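Local coordinates for sortase family protein (Clostridium perfringens, PDB 4D70), which is a class D sortase, a cysteine transpeptidase that probably cleaves the sorting signal of surface proteins and joins the cut protein to an amine acceptor, at residues F117-I120 with D121-Q124; P150-T153 with D154-N157; C170-R173 with G174-R177. All coordinates share one frame; numbering follows the deposited sequence.

Contact 1 of 3, residues F117-I120 with D121-Q124; sequences FRNI and DKLQ
N119 and I120 each reach three residues ahead to K122 and L123, where a type I beta turn, F117 to I120, runs straight into a short 3-10 turn in the loop between strands 112-113 and 128-132 of the sortase domain. The backbone bonds follow that path. I120 N donates to F117 O, closing the first turn, and then K122 N meets N119 O at 3.0 Å and L123 N meets I120 O at 3.0 Å. In the last bond the donor stands 54° out of the carbonyl plane of I120, the oblique approach that goes with such tight winding.

The apolar contact is made by I120 CG1 and L123 CD1, 3.9 Å apart. I120 carries CG1 anti to its own N (chi1 -162°), which brings that branch to L123. Both side chains are buried, as suits branched aliphatic residues on the inner side of the loop: I120 rests on I167 and T169 of strand 163-171, while L123 packs on K68 and I69.

Polar side chains suit the outer side. N119 and K122 lie alongside each other and point the same way, yet K122 NZ stays 4.0 Å from N119 OD1. D121 folds its carboxylate back over the turn (chi1 53°), with OD1 3.4 Å from R118 O, a meeting of two acceptors and not a bond. K68 adds a tie by donating from NZ to K122 O and Q124 OE1. One water closes the turn's end, donating to I120 O at 2.8 Å and to L123 O at 2.9 Å.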
# COMPACT_ATOMS: atom_id res chain seq x y z
N PHE A 117 -3.43 -9.43 -4.60
CA PHE A 117 -4.14 -9.69 -3.33
C PHE A 117 -5.18 -10.79 -3.38
O PHE A 117 -6.05 -10.85 -2.49
CB PHE A 117 -4.79 -8.41 -2.82
CG PHE A 117 -3.79 -7.37 -2.34
CD1 PHE A 117 -2.79 -7.70 -1.44
CD2 PHE A 117 -3.90 -6.08 -2.75
CE1 PHE A 117 -1.87 -6.75 -1.01
CE2 PHE A 117 -3.02 -5.10 -2.29
CZ PHE A 117 -1.99 -5.44 -1.44
N ARG A 118 -5.08 -11.68 -4.36
CA ARG A 118 -6.06 -12.75 -4.45
C ARG A 118 -6.12 -13.54 -3.14
O ARG A 118 -7.18 -14.00 -2.79
CB ARG A 118 -5.80 -13.69 -5.63
CG ARG A 118 -4.54 -14.53 -5.53
CD ARG A 118 -4.15 -15.08 -6.91
NE ARG A 118 -2.86 -15.81 -6.92
CZ ARG A 118 -2.69 -17.11 -6.64
NH1 ARG A 118 -3.71 -17.90 -6.29
NH2 ARG A 118 -1.46 -17.64 -6.70
N ASN A 119 -4.99 -13.71 -2.45
CA ASN A 119 -4.97 -14.44 -1.17
C ASN A 119 -4.95 -13.60 0.11
O ASN A 119 -4.56 -14.07 1.21
CB ASN A 119 -3.78 -15.35 -1.18
CG ASN A 119 -3.98 -16.50 -2.16
OD1 ASN A 119 -5.06 -17.07 -2.23
ND2 ASN A 119 -2.96 -16.81 -2.92
N ILE A 120 -5.40 -12.38 0.01
CA ILE A 120 -5.35 -11.52 1.19
C ILE A 120 -6.19 -12.06 2.38
O ILE A 120 -5.89 -11.77 3.56
CB ILE A 120 -5.71 -10.06 0.82
CG1 ILE A 120 -5.22 -9.14 1.93
CG2 ILE A 120 -7.21 -9.86 0.55
CD1 ILE A 120 -5.15 -7.72 1.54
N ASP A 121 -7.23 -12.84 2.08
CA ASP A 121 -8.08 -13.43 3.14
C ASP A 121 -7.30 -14.42 4.05
O ASP A 121 -7.78 -14.82 5.12
CB ASP A 121 -9.24 -14.15 2.49
CG ASP A 121 -8.71 -15.15 1.44
OD1 ASP A 121 -8.34 -14.74 0.32
OD2 ASP A 121 -8.50 -16.29 1.80
N LYS A 122 -6.10 -14.85 3.64
CA LYS A 122 -5.29 -15.68 4.49
C LYS A 122 -4.53 -14.92 5.55
O LYS A 122 -4.05 -15.51 6.46
CB LYS A 122 -4.32 -16.50 3.64
CG LYS A 122 -5.07 -17.26 2.52
CD LYS A 122 -4.66 -18.71 2.55
CE LYS A 122 -4.83 -19.39 1.20
NZ LYS A 122 -3.49 -19.46 0.57
N LEU A 123 -4.42 -13.60 5.42
CA LEU A 123 -3.73 -12.86 6.42
C LEU A 123 -4.51 -12.86 7.74
O LEU A 123 -5.71 -12.81 7.74
CB LEU A 123 -3.48 -11.40 5.97
CG LEU A 123 -2.52 -11.27 4.80
CD1 LEU A 123 -2.33 -9.82 4.45
CD2 LEU A 123 -1.19 -11.94 5.13
N GLN A 124 -3.80 -12.85 8.86
CA GLN A 124 -4.37 -12.87 10.13
C GLN A 124 -3.82 -11.81 10.98
O GLN A 124 -2.74 -11.33 10.70
CB GLN A 124 -4.10 -14.22 10.87
CG GLN A 124 -4.70 -15.42 10.12
CD GLN A 124 -4.24 -16.70 10.83
OE1 GLN A 124 -3.10 -17.10 10.72
NE2 GLN A 124 -5.11 -17.24 11.66
O HOH W 1 -7.19 -11.14 5.94

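Contact 2 of 3, residues P150-T153 with D154-N157; sequences PSDT and DVLN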
# COMPACT_ATOMS: atom_id res chain seq x y z
N PRO A 150 -18.52 0.17 0.45
CA PRO A 150 -17.76 1.06 -0.41
C PRO A 150 -17.91 2.53 -0.09
O PRO A 150 -17.08 3.29 -0.46
CB PRO A 150 -18.31 0.75 -1.80
CG PRO A 150 -18.94 -0.60 -1.67
CD PRO A 150 -19.52 -0.62 -0.30
N SER A 151 -18.91 2.92 0.68
CA SER A 151 -19.07 4.33 1.04
C SER A 151 -18.39 4.68 2.39
O SER A 151 -18.42 5.85 2.81
CB SER A 151 -20.57 4.69 1.10
OG SER A 151 -21.19 4.03 2.22
N ASP A 152 -17.79 3.68 3.07
CA ASP A 152 -17.15 3.93 4.38
C ASP A 152 -15.77 4.53 4.15
O ASP A 152 -14.73 3.86 3.99
CB ASP A 152 -17.07 2.63 5.18
CG ASP A 152 -16.52 2.82 6.58
OD1 ASP A 152 -16.14 3.95 6.94
OD2 ASP A 152 -16.46 1.80 7.32
N THR A 153 -15.77 5.85 4.09
CA THR A 153 -14.60 6.64 3.88
C THR A 153 -13.71 6.74 5.16
O THR A 153 -12.52 7.10 5.09
CB THR A 153 -15.09 8.02 3.39
OG1 THR A 153 -14.04 8.67 2.73
CG2 THR A 153 -15.63 8.86 4.53
N ASP A 154 -14.28 6.41 6.33
CA ASP A 154 -13.52 6.51 7.62
C ASP A 154 -12.28 5.58 7.66
O ASP A 154 -11.36 5.81 8.44
CB ASP A 154 -14.38 6.16 8.81
CG ASP A 154 -15.29 7.31 9.21
OD1 ASP A 154 -15.17 8.41 8.60
OD2 ASP A 154 -16.10 7.12 10.13
N VAL A 155 -12.25 4.56 6.80
CA VAL A 155 -11.10 3.65 6.81
C VAL A 155 -9.84 4.36 6.41
O VAL A 155 -8.72 3.86 6.70
CB VAL A 155 -11.31 2.42 5.90
CG1 VAL A 155 -12.56 1.65 6.33
CG2 VAL A 155 -11.42 2.76 4.43
N LEU A 156 -10.00 5.49 5.70
CA LEU A 156 -8.88 6.33 5.31
C LEU A 156 -8.55 7.45 6.30
O LEU A 156 -7.58 8.21 6.07
CB LEU A 156 -9.12 6.95 3.94
CG LEU A 156 -9.49 5.98 2.85
CD1 LEU A 156 -9.68 6.71 1.54
CD2 LEU A 156 -8.39 4.94 2.73
N ASN A 157 -9.25 7.50 7.42
CA ASN A 157 -8.97 8.57 8.39
C ASN A 157 -7.51 8.54 8.88
O ASN A 157 -6.89 7.47 8.98
CB ASN A 157 -9.92 8.45 9.56
CG ASN A 157 -11.31 8.95 9.23
OD1 ASN A 157 -11.58 9.43 8.14
ND2 ASN A 157 -12.21 8.80 10.16
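T153 O accepts the N-H of L156 at 3.1 Å in a nearly straight bond, the donor lying 45° above the carbonyl plane. One residue on, N157 N bonds to D154 O at 2.9 Å, so two successive turns wind the chain. At their start D152 swings its carboxylate forward, with CG opposite the backbone N (chi1 -175°), and OD1 receives a weak, bent bond from D154 N at 3.1 Å. Its other oxygen, OD2, is held by the hydroxyl of T148. Aspartate suits this place because one short side chain can serve both partners.

The motif is a short 3-10 turn, entered through an inverse gamma turn centred on D152, in the loop joining strands 137-148 and 163-171 of the sortase domain. V155 is its buried residue: CG2 lies 3.5 Å from D152 O, and the side chain packs on F146, T148 and I179, a compact branched group fitted against the sheet. V155 O is gripped by K181 NZ and N102 ND2.

D154 is exposed, and its OD2 lies 4.5 Å from D152 OD1, two like charges with their carboxylate planes 70° apart, while OD1 takes a weak bond from N157 ND2 at 3.4 Å.

Contact 3 of 3, residues C170-R173 with G174-R177; sequences CTNR and GKDR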
# COMPACT_ATOMS: atom_id res chain seq x y z
N CYS A 170 -11.70 -5.62 -2.30
CA CYS A 170 -13.12 -5.95 -2.35
C CYS A 170 -13.41 -7.35 -1.81
O CYS A 170 -12.57 -8.23 -1.85
CB CYS A 170 -13.64 -5.91 -3.83
SG CYS A 170 -13.44 -4.28 -4.53
N THR A 171 -14.64 -7.56 -1.42
CA THR A 171 -15.12 -8.86 -1.07
C THR A 171 -16.63 -8.94 -1.33
O THR A 171 -17.27 -7.96 -1.70
CB THR A 171 -14.75 -9.22 0.39
OG1 THR A 171 -15.03 -10.61 0.61
CG2 THR A 171 -15.52 -8.36 1.41
N ASN A 172 -17.14 -10.14 -1.20
CA ASN A 172 -18.55 -10.41 -1.40
C ASN A 172 -18.98 -10.00 -2.83
O ASN A 172 -19.85 -9.14 -3.02
CB ASN A 172 -19.37 -9.71 -0.35
CG ASN A 172 -20.84 -10.11 -0.39
OD1 ASN A 172 -21.19 -11.18 -0.88
ND2 ASN A 172 -21.71 -9.25 0.13
N ARG A 173 -18.33 -10.62 -3.81
CA ARG A 173 -18.70 -10.42 -5.20
C ARG A 173 -18.63 -8.93 -5.51
O ARG A 173 -19.47 -8.38 -6.20
CB ARG A 173 -20.08 -11.04 -5.51
CG ARG A 173 -20.05 -12.56 -5.36
CD ARG A 173 -21.44 -13.20 -5.29
NE ARG A 173 -22.25 -12.91 -6.48
CZ ARG A 173 -22.23 -13.61 -7.62
NH1 ARG A 173 -21.46 -14.68 -7.77
NH2 ARG A 173 -23.00 -13.23 -8.63
N GLY A 174 -17.60 -8.27 -4.99
CA GLY A 174 -17.40 -6.84 -5.33
C GLY A 174 -18.30 -5.85 -4.61
O GLY A 174 -18.15 -4.64 -4.79
N LYS A 175 -19.22 -6.33 -3.78
CA LYS A 175 -20.18 -5.44 -3.14
C LYS A 175 -19.62 -4.73 -1.91
O LYS A 175 -20.06 -3.65 -1.52
CB LYS A 175 -21.39 -6.26 -2.70
CG LYS A 175 -22.21 -6.75 -3.87
CD LYS A 175 -23.13 -7.88 -3.53
CE LYS A 175 -23.76 -8.36 -4.82
NZ LYS A 175 -24.72 -9.42 -4.47
N ASP A 176 -18.69 -5.38 -1.24
CA ASP A 176 -18.21 -4.83 0.05
C ASP A 176 -16.71 -4.63 -0.06
O ASP A 176 -16.07 -4.97 -1.04
CB ASP A 176 -18.49 -5.83 1.16
CG ASP A 176 -19.96 -6.10 1.35
OD1 ASP A 176 -20.78 -5.18 1.25
OD2 ASP A 176 -20.28 -7.24 1.65
N ARG A 177 -16.17 -3.99 0.95
CA ARG A 177 -14.74 -3.71 1.04
C ARG A 177 -14.13 -4.50 2.15
O ARG A 177 -14.67 -4.55 3.25
CB ARG A 177 -14.47 -2.22 1.23
CG ARG A 177 -14.98 -1.37 0.05
CD ARG A 177 -14.35 -1.78 -1.26
NE ARG A 177 -14.93 -1.10 -2.45
CZ ARG A 177 -15.79 -1.64 -3.32
NH1 ARG A 177 -16.28 -2.88 -3.17
NH2 ARG A 177 -16.18 -0.93 -4.35
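T171 and D176 form the last hydrogen-bonded pair of an antiparallel beta hairpin, T171 N to D176 O and D176 N to T171 O both at 3.0 Å, before a type I' turn from N172 to K175 reverses the chain; a classic beta bulge sets two residues, K175 and D176, against the single T171. K175 N closes the turn on N172 O at 3.0 Å. G174, with positive phi, fits the bend because a beta carbon there would collide with R173 O, and N172 is a residue that tolerates positive phi well.

N172 stretches its amide across to D176: ND2 donates to OD2 at 2.9 Å, the acceptor lying in the amide plane but the donor 46° out of the carboxylate plane. Next to it, T171 CG2 rests 3.9 Å from D176 CB, both side chains on the sheet face that meets V147.

R177 bends at chi2 (-58°), which turns its guanidinium back to the turn. NH1 donates in its own plane to G174 O at 3.0 Å and to D176 O, whose opposite face is taken by T171 N. The grouping of C170 and R177, both touching H108, is consistent with the cysteine, histidine and arginine of sortase active sites. Here C170 SG lies over one face of the guanidinium, near its rim, 3.4 Å from R177 NH1.

How the contacts relate
Along the chain the contacts come in the order 1, 2, 3, all within the sortase domain and each linked to its beta sheet. Contact 1 lies in the loop after strand 112-113, contact 2 in the loop between strands 137-148 and 163-171, and contact 3 at the hairpin joining 163-171 to 176-184. The centre of contact 3 is about 14 Å from those of contacts 1 and 2, which are about 20 Å apart. Contact 2 reaches contact 3 directly, P150 CG being 3.7 Å from R177 CZ. Contact 1 rests on strand 163-171, which carries C170, and contact 2 packs V155 on strand 176-184, which carries R177; the two loops thus lie beside strands of the probable active site.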